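Local atomic coordinates of CCMAN5 (Cellulosimicrobium cellulans, PDB entry 2XSG), a protein that probably hydrolyses alpha-mannosides as a family 92 glycoside hydrolase and enables mannose-6-phosphate modification of yeast-produced human lysosomal enzymes. Residues Y431-Y441 / R461-A472; Y441-Y450 / Q487-L495. All blocks are in the same frame, centred on the assembly; numbering follows the deposited sequence.

Contact 1: residues Y431-Y441 / R461-A472; sequences YPALQRLVGQY and RGYDQYGLSVIA
Arg461 grips the carbonyl oxygen of Val438 side-on, with two nitrogens on one atom. NE of Arg461 lies 3.1 Å from Val438 O and NH2 lies 2.9 Å from it. The NH2 bond meets a lone pair in the carbonyl plane; the NE donor is tilted from that plane. Both bonds are bent at the hydrogen. A water gives Val438 O a third donor and also bonds Asp464 OD2, whose stronger partner is Arg408. Val438 closes helix 427-438, and Gly439 turns away with positive phi, so the guanidinium holds the C-terminal end of that helix. One guanidinium face lies against the Gly439-Gln440 peptide. The chain runs out with CG anti to the backbone N (chi1 177°) and stays extended at chi2. This lays CD over the centre of the Tyr441 ring, 3.6 Å from the centroid, a CH-pi contact. The bend at chi3 then turns the guanidinium to Val438 O. An alanine here would remove both donors and is likely to leave Val438 O with fewer partners and the Tyr441 face without its cover.

Leu468 is a knob among Tyr431, Leu434, Gln435 and Val438. Its CD2 meets Val438 CG2 tip to tip at 3.7 Å, and its CD1 meets Leu434 CB at 3.8 Å. CG1 and CG2 of Val438 both also touch Asp464 CB. The Tyr431 ring, with CG anti to its N (chi1 -175°), swings over to Ile471 and Ala472. Its CD1 lies 3.7 Å from Ile471 CG2, and its hydroxyl bonds Glu480.

Segments 431-438 and 461-472 run nearly antiparallel, at 168°, with their axes 10.4 Å apart at closest approach. Helix 368-387 packs on Leu434, helix 409-418 on Ile471, and helix 478-495 on Tyr431 and Gln465.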
loop_
_atom_site.group_PDB
_atom_site.type_symbol
_atom_site.label_atom_id
_atom_site.label_comp_id
_atom_site.label_asym_id
_atom_site.label_seq_id
_atom_site.Cartn_x
_atom_site.Cartn_y
_atom_site.Cartn_z
ATOM N N TYR A 431 -15.946 0.852 -18.695
ATOM C CA TYR A 431 -15.787 2.236 -19.191
ATOM C C TYR A 431 -16.821 3.283 -18.702
ATOM O O TYR A 431 -16.428 4.304 -18.160
ATOM C CB TYR A 431 -15.615 2.251 -20.719
ATOM C CG TYR A 431 -15.325 3.614 -21.290
ATOM C CD1 TYR A 431 -14.053 4.157 -21.217
ATOM C CD2 TYR A 431 -16.332 4.359 -21.912
ATOM C CE1 TYR A 431 -13.775 5.412 -21.725
ATOM C CE2 TYR A 431 -16.069 5.617 -22.432
ATOM C CZ TYR A 431 -14.780 6.135 -22.330
ATOM O OH TYR A 431 -14.497 7.371 -22.841
ATOM N N PRO A 432 -18.135 3.036 -18.869
ATOM C CA PRO A 432 -19.072 4.059 -18.386
ATOM C C PRO A 432 -19.002 4.295 -16.868
ATOM O O PRO A 432 -19.214 5.426 -16.415
ATOM C CB PRO A 432 -20.443 3.491 -18.764
ATOM C CG PRO A 432 -20.198 2.029 -18.967
ATOM C CD PRO A 432 -18.842 1.946 -19.558
ATOM N N ALA A 433 -18.720 3.247 -16.096
ATOM C CA ALA A 433 -18.528 3.404 -14.660
ATOM C C ALA A 433 -17.254 4.188 -14.345
ATOM O O ALA A 433 -17.211 4.945 -13.377
ATOM C CB ALA A 433 -18.526 2.044 -13.952
ATOM N N LEU A 434 -16.226 4.006 -15.165
ATOM C CA LEU A 434 -15.010 4.793 -15.036
ATOM C C LEU A 434 -15.279 6.259 -15.410
ATOM O O LEU A 434 -14.758 7.162 -14.749
ATOM C CB LEU A 434 -13.866 4.194 -15.855
ATOM C CG LEU A 434 -13.224 2.893 -15.366
ATOM C CD1 LEU A 434 -12.376 2.284 -16.460
ATOM C CD2 LEU A 434 -12.400 3.121 -14.127
ATOM N N GLN A 435 -16.114 6.495 -16.429
ATOM C CA GLN A 435 -16.538 7.855 -16.765
ATOM C C GLN A 435 -17.241 8.567 -15.597
ATOM O O GLN A 435 -16.931 9.727 -15.311
ATOM C CB GLN A 435 -17.421 7.880 -18.030
ATOM C CG GLN A 435 -17.678 9.287 -18.596
ATOM C CD GLN A 435 -16.544 9.812 -19.477
ATOM O OE1 GLN A 435 -16.012 10.910 -19.250
ATOM N NE2 GLN A 435 -16.179 9.037 -20.494
ATOM N N ARG A 436 -18.165 7.881 -14.917
ATOM C CA ARG A 436 -18.876 8.489 -13.780
ATOM C C ARG A 436 -17.931 8.761 -12.606
ATOM O O ARG A 436 -18.103 9.741 -11.878
ATOM C CB ARG A 436 -20.044 7.619 -13.300
ATOM C CG ARG A 436 -21.160 7.407 -14.321
ATOM C CD ARG A 436 -22.364 6.699 -13.661
ATOM N NE ARG A 436 -22.041 5.328 -13.252
ATOM C CZ ARG A 436 -22.123 4.273 -14.059
ATOM N NH1 ARG A 436 -22.528 4.421 -15.326
ATOM N NH2 ARG A 436 -21.805 3.066 -13.605
ATOM N N LEU A 437 -16.945 7.879 -12.425
ATOM C CA LEU A 437 -15.917 8.058 -11.409
ATOM C C LEU A 437 -15.165 9.367 -11.639
ATOM O O LEU A 437 -15.020 10.181 -10.730
ATOM C CB LEU A 437 -14.918 6.893 -11.439
ATOM C CG LEU A 437 -13.748 7.039 -10.467
ATOM C CD1 LEU A 437 -14.194 6.707 -9.039
ATOM C CD2 LEU A 437 -12.575 6.166 -10.868
ATOM N N VAL A 438 -14.705 9.548 -12.871
ATOM C CA VAL A 438 -13.953 10.726 -13.267
ATOM C C VAL A 438 -14.810 12.004 -13.189
ATOM O O VAL A 438 -14.331 13.057 -12.758
ATOM C CB VAL A 438 -13.304 10.506 -14.657
ATOM C CG1 VAL A 438 -12.643 11.786 -15.180
ATOM C CG2 VAL A 438 -12.300 9.378 -14.565
ATOM N N GLY A 439 -16.084 11.887 -13.555
ATOM C CA GLY A 439 -17.013 13.009 -13.493
ATOM C C GLY A 439 -16.810 13.898 -14.700
ATOM O O GLY A 439 -15.839 13.731 -15.450
ATOM N N GLN A 440 -17.732 14.836 -14.881
ATOM C CA GLN A 440 -17.667 15.825 -15.958
ATOM C C GLN A 440 -17.559 17.222 -15.363
ATOM O O GLN A 440 -18.143 17.495 -14.313
ATOM C CB GLN A 440 -18.926 15.779 -16.832
ATOM C CG GLN A 440 -19.646 14.441 -16.862
ATOM C CD GLN A 440 -18.856 13.392 -17.583
ATOM O OE1 GLN A 440 -18.278 13.657 -18.651
ATOM N NE2 GLN A 440 -18.813 12.180 -17.010
ATOM N N TYR A 441 -16.814 18.104 -16.033
ATOM C CA TYR A 441 -16.888 19.531 -15.726
ATOM C C TYR A 441 -18.355 19.981 -15.900
ATOM O O TYR A 441 -19.064 19.471 -16.786
ATOM C CB TYR A 441 -15.974 20.330 -16.660
ATOM C CG TYR A 441 -14.488 20.159 -16.397
ATOM C CD1 TYR A 441 -13.922 20.570 -15.187
ATOM C CD2 TYR A 441 -13.652 19.607 -17.365
ATOM C CE1 TYR A 441 -12.555 20.412 -14.936
ATOM C CE2 TYR A 441 -12.291 19.444 -17.134
ATOM C CZ TYR A 441 -11.750 19.852 -15.923
ATOM O OH TYR A 441 -10.417 19.704 -15.704
ATOM N N ARG A 461 -8.663 15.805 -12.376
ATOM C CA ARG A 461 -9.499 15.421 -13.495
ATOM C C ARG A 461 -8.663 15.353 -14.780
ATOM O O ARG A 461 -8.919 14.524 -15.661
ATOM C CB ARG A 461 -10.680 16.398 -13.657
ATOM C CG ARG A 461 -11.582 16.134 -14.863
ATOM C CD ARG A 461 -12.973 16.704 -14.651
ATOM N NE ARG A 461 -13.677 15.961 -13.604
ATOM C CZ ARG A 461 -14.698 16.419 -12.887
ATOM N NH1 ARG A 461 -15.188 17.637 -13.100
ATOM N NH2 ARG A 461 -15.238 15.653 -11.948
ATOM N N GLY A 462 -7.680 16.231 -14.886
ATOM C CA GLY A 462 -6.809 16.249 -16.051
ATOM C C GLY A 462 -6.129 14.905 -16.217
ATOM O O GLY A 462 -6.153 14.322 -17.303
ATOM N N TYR A 463 -5.536 14.400 -15.133
ATOM C CA TYR A 463 -4.874 13.101 -15.177
ATOM C C TYR A 463 -5.893 11.952 -15.396
ATOM O O TYR A 463 -5.635 11.032 -16.167
ATOM C CB TYR A 463 -4.050 12.882 -13.908
ATOM C CG TYR A 463 -2.795 12.053 -14.090
ATOM C CD1 TYR A 463 -2.725 11.034 -15.051
ATOM C CD2 TYR A 463 -1.677 12.266 -13.283
ATOM C CE1 TYR A 463 -1.572 10.269 -15.222
ATOM C CE2 TYR A 463 -0.511 11.484 -13.441
ATOM C CZ TYR A 463 -0.475 10.488 -14.414
ATOM O OH TYR A 463 0.660 9.712 -14.590
ATOM N N ASP A 464 -7.043 12.019 -14.728
ATOM C CA ASP A 464 -8.112 11.038 -14.938
ATOM C C ASP A 464 -8.540 10.965 -16.386
ATOM O O ASP A 464 -8.733 9.866 -16.915
ATOM C CB ASP A 464 -9.339 11.374 -14.097
ATOM C CG ASP A 464 -9.186 10.954 -12.649
ATOM O OD1 ASP A 464 -8.339 10.073 -12.354
ATOM O OD2 ASP A 464 -9.921 11.504 -11.812
ATOM N N GLN A 465 -8.694 12.137 -17.011
ATOM C CA GLN A 465 -9.138 12.220 -18.400
ATOM C C GLN A 465 -8.076 11.737 -19.380
ATOM O O GLN A 465 -8.406 11.047 -20.371
ATOM C CB GLN A 465 -9.614 13.630 -18.749
ATOM C CG GLN A 465 -10.914 14.039 -18.072
ATOM C CD GLN A 465 -11.298 15.474 -18.409
ATOM O OE1 GLN A 465 -10.439 16.340 -18.479
ATOM N NE2 GLN A 465 -12.588 15.720 -18.647
ATOM N N TYR A 466 -6.811 12.056 -19.106
ATOM C CA TYR A 466 -5.739 11.416 -19.857
ATOM C C TYR A 466 -5.900 9.879 -19.821
ATOM O O TYR A 466 -5.849 9.222 -20.857
ATOM C CB TYR A 466 -4.313 11.831 -19.392
ATOM C CG TYR A 466 -3.269 10.880 -19.952
ATOM C CD1 TYR A 466 -2.910 10.919 -21.304
ATOM C CD2 TYR A 466 -2.706 9.883 -19.145
ATOM C CE1 TYR A 466 -1.987 9.999 -21.834
ATOM C CE2 TYR A 466 -1.790 8.969 -19.656
ATOM C CZ TYR A 466 -1.436 9.030 -20.996
ATOM O OH TYR A 466 -0.532 8.126 -21.489
ATOM N N GLY A 467 -6.092 9.310 -18.629
ATOM C CA GLY A 467 -6.230 7.852 -18.486
ATOM C C GLY A 467 -7.437 7.287 -19.219
ATOM O O GLY A 467 -7.344 6.286 -19.926
ATOM N N LEU A 468 -8.578 7.937 -19.047
ATOM C CA LEU A 468 -9.779 7.568 -19.774
ATOM C C LEU A 468 -9.551 7.623 -21.289
ATOM O O LEU A 468 -10.049 6.755 -22.039
ATOM C CB LEU A 468 -10.899 8.502 -19.375
ATOM C CG LEU A 468 -12.286 8.028 -18.997
ATOM C CD1 LEU A 468 -12.314 6.749 -18.180
ATOM C CD2 LEU A 468 -12.940 9.194 -18.229
ATOM N N SER A 469 -8.784 8.615 -21.735
ATOM C CA SER A 469 -8.515 8.762 -23.171
ATOM C C SER A 469 -7.820 7.523 -23.761
ATOM O O SER A 469 -8.150 7.086 -24.862
ATOM C CB SER A 469 -7.720 10.045 -23.457
ATOM O OG SER A 469 -6.336 9.830 -23.324
ATOM N N VAL A 470 -6.860 6.966 -23.021
ATOM C CA VAL A 470 -6.167 5.728 -23.409
ATOM C C VAL A 470 -7.163 4.564 -23.503
ATOM O O VAL A 470 -7.180 3.817 -24.491
ATOM C CB VAL A 470 -5.015 5.419 -22.422
ATOM C CG1 VAL A 470 -4.399 4.045 -22.678
ATOM C CG2 VAL A 470 -3.933 6.510 -22.488
ATOM N N ILE A 471 -8.019 4.426 -22.488
ATOM C CA ILE A 471 -9.078 3.406 -22.506
ATOM C C ILE A 471 -10.077 3.628 -23.653
ATOM O O ILE A 471 -10.542 2.664 -24.290
ATOM C CB ILE A 471 -9.837 3.339 -21.155
ATOM C CG1 ILE A 471 -8.853 3.174 -19.980
ATOM C CG2 ILE A 471 -10.879 2.212 -21.170
ATOM C CD1 ILE A 471 -9.468 3.450 -18.566
ATOM N N ALA A 472 -10.411 4.885 -23.920
ATOM C CA ALA A 472 -11.357 5.180 -25.014
ATOM C C ALA A 472 -10.830 4.702 -26.383
ATOM O O ALA A 472 -11.567 4.063 -27.150
ATOM C CB ALA A 472 -11.722 6.682 -25.040
HETATM O O HOH W 1 -11.774 13.726 -11.585
HETATM O O HOH W 2 -9.056 18.113 -17.375
#

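Contact 2: residues Y441-Y450 / Q487-L495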
loop_
_atom_site.group_PDB
_atom_site.type_symbol
_atom_site.label_atom_id
_atom_site.label_comp_id
_atom_site.label_asym_id
_atom_site.label_seq_id
_atom_site.Cartn_x
_atom_site.Cartn_y
_atom_site.Cartn_z
ATOM N N TYR A 441 -16.814 18.104 -16.033
ATOM C CA TYR A 441 -16.888 19.531 -15.726
ATOM C C TYR A 441 -18.355 19.981 -15.900
ATOM O O TYR A 441 -19.064 19.471 -16.786
ATOM C CB TYR A 441 -15.974 20.330 -16.660
ATOM C CG TYR A 441 -14.488 20.159 -16.397
ATOM C CD1 TYR A 441 -13.922 20.570 -15.187
ATOM C CD2 TYR A 441 -13.652 19.607 -17.365
ATOM C CE1 TYR A 441 -12.555 20.412 -14.936
ATOM C CE2 TYR A 441 -12.291 19.444 -17.134
ATOM C CZ TYR A 441 -11.750 19.852 -15.923
ATOM O OH TYR A 441 -10.417 19.704 -15.704
ATOM N N SER A 442 -18.815 20.904 -15.055
ATOM C CA SER A 442 -20.136 21.511 -15.245
ATOM C C SER A 442 -20.131 22.407 -16.504
ATOM O O SER A 442 -19.063 22.699 -17.064
ATOM C CB SER A 442 -20.518 22.353 -14.029
ATOM O OG SER A 442 -19.794 23.585 -14.033
ATOM N N ALA A 443 -21.321 22.842 -16.936
ATOM C CA ALA A 443 -21.437 23.803 -18.030
ATOM C C ALA A 443 -20.459 24.972 -17.869
ATOM O O ALA A 443 -19.646 25.237 -18.759
ATOM C CB ALA A 443 -22.902 24.320 -18.155
ATOM N N ASP A 444 -20.527 25.657 -16.729
ATOM C CA ASP A 444 -19.681 26.837 -16.509
ATOM C C ASP A 444 -18.208 26.479 -16.548
ATOM O O ASP A 444 -17.399 27.237 -17.078
ATOM C CB ASP A 444 -20.049 27.565 -15.216
ATOM C CG ASP A 444 -21.371 28.336 -15.331
ATOM O OD1 ASP A 444 -21.759 28.688 -16.465
ATOM O OD2 ASP A 444 -22.020 28.584 -14.285
ATOM N N GLU A 445 -17.881 25.301 -16.014
ATOM C CA GLU A 445 -16.510 24.774 -16.019
ATOM C C GLU A 445 -16.014 24.439 -17.422
ATOM O O GLU A 445 -14.865 24.736 -17.770
ATOM C CB GLU A 445 -16.400 23.551 -15.098
ATOM C CG GLU A 445 -16.376 23.919 -13.616
ATOM C CD GLU A 445 -16.693 22.766 -12.659
ATOM O OE1 GLU A 445 -16.832 21.588 -13.078
ATOM O OE2 GLU A 445 -16.807 23.058 -11.459
ATOM N N LEU A 446 -16.881 23.829 -18.226
ATOM C CA LEU A 446 -16.551 23.564 -19.626
ATOM C C LEU A 446 -16.221 24.864 -20.365
ATOM O O LEU A 446 -15.213 24.951 -21.071
ATOM C CB LEU A 446 -17.674 22.802 -20.319
ATOM C CG LEU A 446 -17.847 21.341 -19.883
ATOM C CD1 LEU A 446 -19.179 20.817 -20.352
ATOM C CD2 LEU A 446 -16.709 20.451 -20.373
ATOM N N ARG A 447 -17.047 25.882 -20.159
ATOM C CA ARG A 447 -16.822 27.180 -20.777
ATOM C C ARG A 447 -15.456 27.783 -20.406
ATOM O O ARG A 447 -14.694 28.193 -21.292
ATOM C CB ARG A 447 -17.985 28.117 -20.445
ATOM C CG ARG A 447 -17.840 29.518 -21.019
ATOM C CD ARG A 447 -19.183 30.110 -21.382
ATOM N NE ARG A 447 -19.621 29.646 -22.699
ATOM C CZ ARG A 447 -20.619 28.789 -22.911
ATOM N NH1 ARG A 447 -21.311 28.296 -21.887
ATOM N NH2 ARG A 447 -20.927 28.441 -24.154
ATOM N N ARG A 448 -15.118 27.802 -19.114
ATOM C CA ARG A 448 -13.884 28.471 -18.687
ATOM C C ARG A 448 -12.640 27.569 -18.716
ATOM O O ARG A 448 -11.500 28.059 -18.783
ATOM C CB ARG A 448 -14.069 29.171 -17.328
ATOM C CG ARG A 448 -13.902 28.258 -16.106
ATOM C CD ARG A 448 -14.042 29.030 -14.815
ATOM N NE ARG A 448 -15.436 29.253 -14.436
ATOM C CZ ARG A 448 -16.124 28.456 -13.629
ATOM N NH1 ARG A 448 -15.551 27.364 -13.125
ATOM N NH2 ARG A 448 -17.382 28.744 -13.333
ATOM N N GLY A 449 -12.859 26.255 -18.663
ATOM C CA GLY A 449 -11.771 25.280 -18.740
ATOM C C GLY A 449 -11.164 24.807 -17.428
ATOM O O GLY A 449 -10.101 24.172 -17.439
ATOM N N TYR A 450 -11.838 25.075 -16.307
ATOM C CA TYR A 450 -11.325 24.701 -14.974
ATOM C C TYR A 450 -12.362 24.884 -13.854
ATOM O O TYR A 450 -13.324 25.646 -13.992
ATOM C CB TYR A 450 -10.054 25.493 -14.627
ATOM C CG TYR A 450 -10.279 26.990 -14.639
ATOM C CD1 TYR A 450 -10.672 27.668 -13.483
ATOM C CD2 TYR A 450 -10.131 27.723 -15.819
ATOM C CE1 TYR A 450 -10.894 29.043 -13.497
ATOM C CE2 TYR A 450 -10.347 29.100 -15.841
ATOM C CZ TYR A 450 -10.734 29.750 -14.687
ATOM O OH TYR A 450 -10.950 31.114 -14.727
ATOM N N GLN A 487 -9.676 18.086 -23.114
ATOM C CA GLN A 487 -9.986 18.480 -21.733
ATOM C C GLN A 487 -8.827 18.286 -20.760
ATOM O O GLN A 487 -8.612 19.112 -19.870
ATOM C CB GLN A 487 -11.272 17.811 -21.250
ATOM C CG GLN A 487 -12.482 18.360 -21.986
ATOM C CD GLN A 487 -13.796 17.979 -21.351
ATOM O OE1 GLN A 487 -13.869 17.683 -20.149
ATOM N NE2 GLN A 487 -14.854 17.980 -22.157
ATOM N N ALA A 488 -8.055 17.224 -20.968
ATOM C CA ALA A 488 -6.885 16.929 -20.135
ATOM C C ALA A 488 -5.766 17.958 -20.275
ATOM O O ALA A 488 -4.935 18.072 -19.392
ATOM C CB ALA A 488 -6.346 15.534 -20.429
ATOM N N SER A 489 -5.752 18.707 -21.372
ATOM C CA SER A 489 -4.771 19.770 -21.559
ATOM C C SER A 489 -5.132 21.028 -20.747
ATOM O O SER A 489 -4.250 21.833 -20.427
ATOM C CB SER A 489 -4.607 20.107 -23.053
ATOM O OG SER A 489 -5.727 20.850 -23.528
ATOM N N TRP A 490 -6.412 21.164 -20.385
ATOM C CA TRP A 490 -6.944 22.401 -19.769
ATOM C C TRP A 490 -6.277 22.849 -18.443
ATOM O O TRP A 490 -5.966 24.047 -18.276
ATOM C CB TRP A 490 -8.476 22.336 -19.604
ATOM C CG TRP A 490 -9.322 22.333 -20.894
ATOM C CD1 TRP A 490 -8.897 22.598 -22.177
ATOM C CD2 TRP A 490 -10.742 22.096 -20.992
ATOM N NE1 TRP A 490 -9.953 22.503 -23.048
ATOM C CE2 TRP A 490 -11.093 22.206 -22.349
ATOM C CE3 TRP A 490 -11.742 21.792 -20.059
ATOM C CZ2 TRP A 490 -12.404 22.019 -22.802
ATOM C CZ3 TRP A 490 -13.030 21.609 -20.499
ATOM C CH2 TRP A 490 -13.358 21.725 -21.862
ATOM N N PRO A 491 -6.061 21.906 -17.489
ATOM C CA PRO A 491 -5.503 22.342 -16.205
ATOM C C PRO A 491 -4.140 23.013 -16.371
ATOM O O PRO A 491 -3.907 24.068 -15.781
ATOM C CB PRO A 491 -5.364 21.044 -15.413
ATOM C CG PRO A 491 -6.313 20.109 -16.039
ATOM C CD PRO A 491 -6.402 20.475 -17.479
ATOM N N ILE A 492 -3.265 22.417 -17.181
ATOM C CA ILE A 492 -1.948 23.016 -17.457
ATOM C C ILE A 492 -2.064 24.398 -18.121
ATOM O O ILE A 492 -1.443 25.359 -17.680
ATOM C CB ILE A 492 -1.034 22.083 -18.291
ATOM C CG1 ILE A 492 -0.548 20.896 -17.442
ATOM C CG2 ILE A 492 0.190 22.838 -18.815
ATOM C CD1 ILE A 492 -0.107 19.707 -18.275
ATOM N N GLU A 493 -2.859 24.495 -19.173
ATOM C CA GLU A 493 -2.951 25.742 -19.929
ATOM C C GLU A 493 -3.611 26.855 -19.126
ATOM O O GLU A 493 -3.136 27.987 -19.135
ATOM C CB GLU A 493 -3.723 25.507 -21.225
ATOM C CG GLU A 493 -3.817 26.703 -22.158
ATOM C CD GLU A 493 -5.092 26.659 -22.983
ATOM O OE1 GLU A 493 -5.656 25.548 -23.149
ATOM O OE2 GLU A 493 -5.534 27.734 -23.452
ATOM N N LYS A 494 -4.682 26.517 -18.411
ATOM C CA LYS A 494 -5.547 27.513 -17.786
ATOM C C LYS A 494 -5.199 27.866 -16.334
ATOM O O LYS A 494 -5.606 28.924 -15.851
ATOM C CB LYS A 494 -7.024 27.072 -17.864
ATOM C CG LYS A 494 -7.559 26.815 -19.275
ATOM C CD LYS A 494 -8.162 28.089 -19.867
ATOM C CE LYS A 494 -9.017 27.786 -21.096
ATOM N NZ LYS A 494 -8.212 27.664 -22.345
ATOM N N LEU A 495 -4.480 26.983 -15.632
ATOM C CA LEU A 495 -4.148 27.254 -14.225
ATOM C C LEU A 495 -2.677 27.551 -13.924
ATOM O O LEU A 495 -2.333 27.816 -12.776
ATOM C CB LEU A 495 -4.683 26.144 -13.296
ATOM C CG LEU A 495 -6.196 25.931 -13.295
ATOM C CD1 LEU A 495 -6.566 24.828 -12.318
ATOM C CD2 LEU A 495 -6.916 27.217 -12.943
HETATM O O HOH W 2 -9.056 18.113 -17.375
HETATM O O HOH W 3 -16.119 17.013 -18.670
#
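Trp490 packs against Gly449 with one face and meets Leu446 of the short helix 443-448 at its edge. Its CB starts 3.3 Å from Gly449 O. CG is anti to the carbonyl carbon (chi1 -67°), which carries the indole toward 441-450. Gly449 CA lies over one face, offset toward the rim, 3.7 Å from Trp490 CE3. Gln487 CA covers the opposite face. CE3 also meets Tyr441 CE2, and CZ3 lies 3.8 Å from Tyr441 CD2. These two rings are oblique, with planes at 36°. At the far end CH2 reaches Leu446 O at 3.8 Å, while Leu446 CD2 sits at the indole edge, in plane. NE1 bonds Glu486. A CB modelled on Gly449 would clash with Lys494 CE, which lies 3.4 Å from Arg448 O.

Beyond the indole, Leu495 CD2 rests over one face of the Tyr450 ring, 3.8 Å from Tyr450 CG. Waters join Tyr441 OH to Gln487 O and Tyr441 N to Gln487 OE1, which also accepts from Gln465 NE2. Ser442 and Glu445 form a capping box at the start of helix 443-448. This helix crosses segment 487-495 at 66°. Helix 455-474 touches Tyr441, Tyr450 and Leu495, and helix 550-556 packs on Ile492.

Contacts 1 and 2 lie with centres about 14 Å apart, on the same side of the chain's centre and within the family 92 catalytic range. Their segments alternate along the chain: 431-441, 441-450, 461-472, 487-495. Tyr441 belongs to both, where the chain passes from helix 427-438 to helix 443-448. Helices 455-474 and 478-495 join the contacts directly. Gln465 NE2 lies 2.8 Å from Gln487 OE1, a probable hydrogen bond, and Ala488 packs on Gly462 and Tyr466. One water, bonded to Tyr441 OH, Gln465 OE1 and Gln487 O, serves both. Together they tie four successive helices of the catalytic region to one another, consistent with the helical fold expected of its six-hairpin clan.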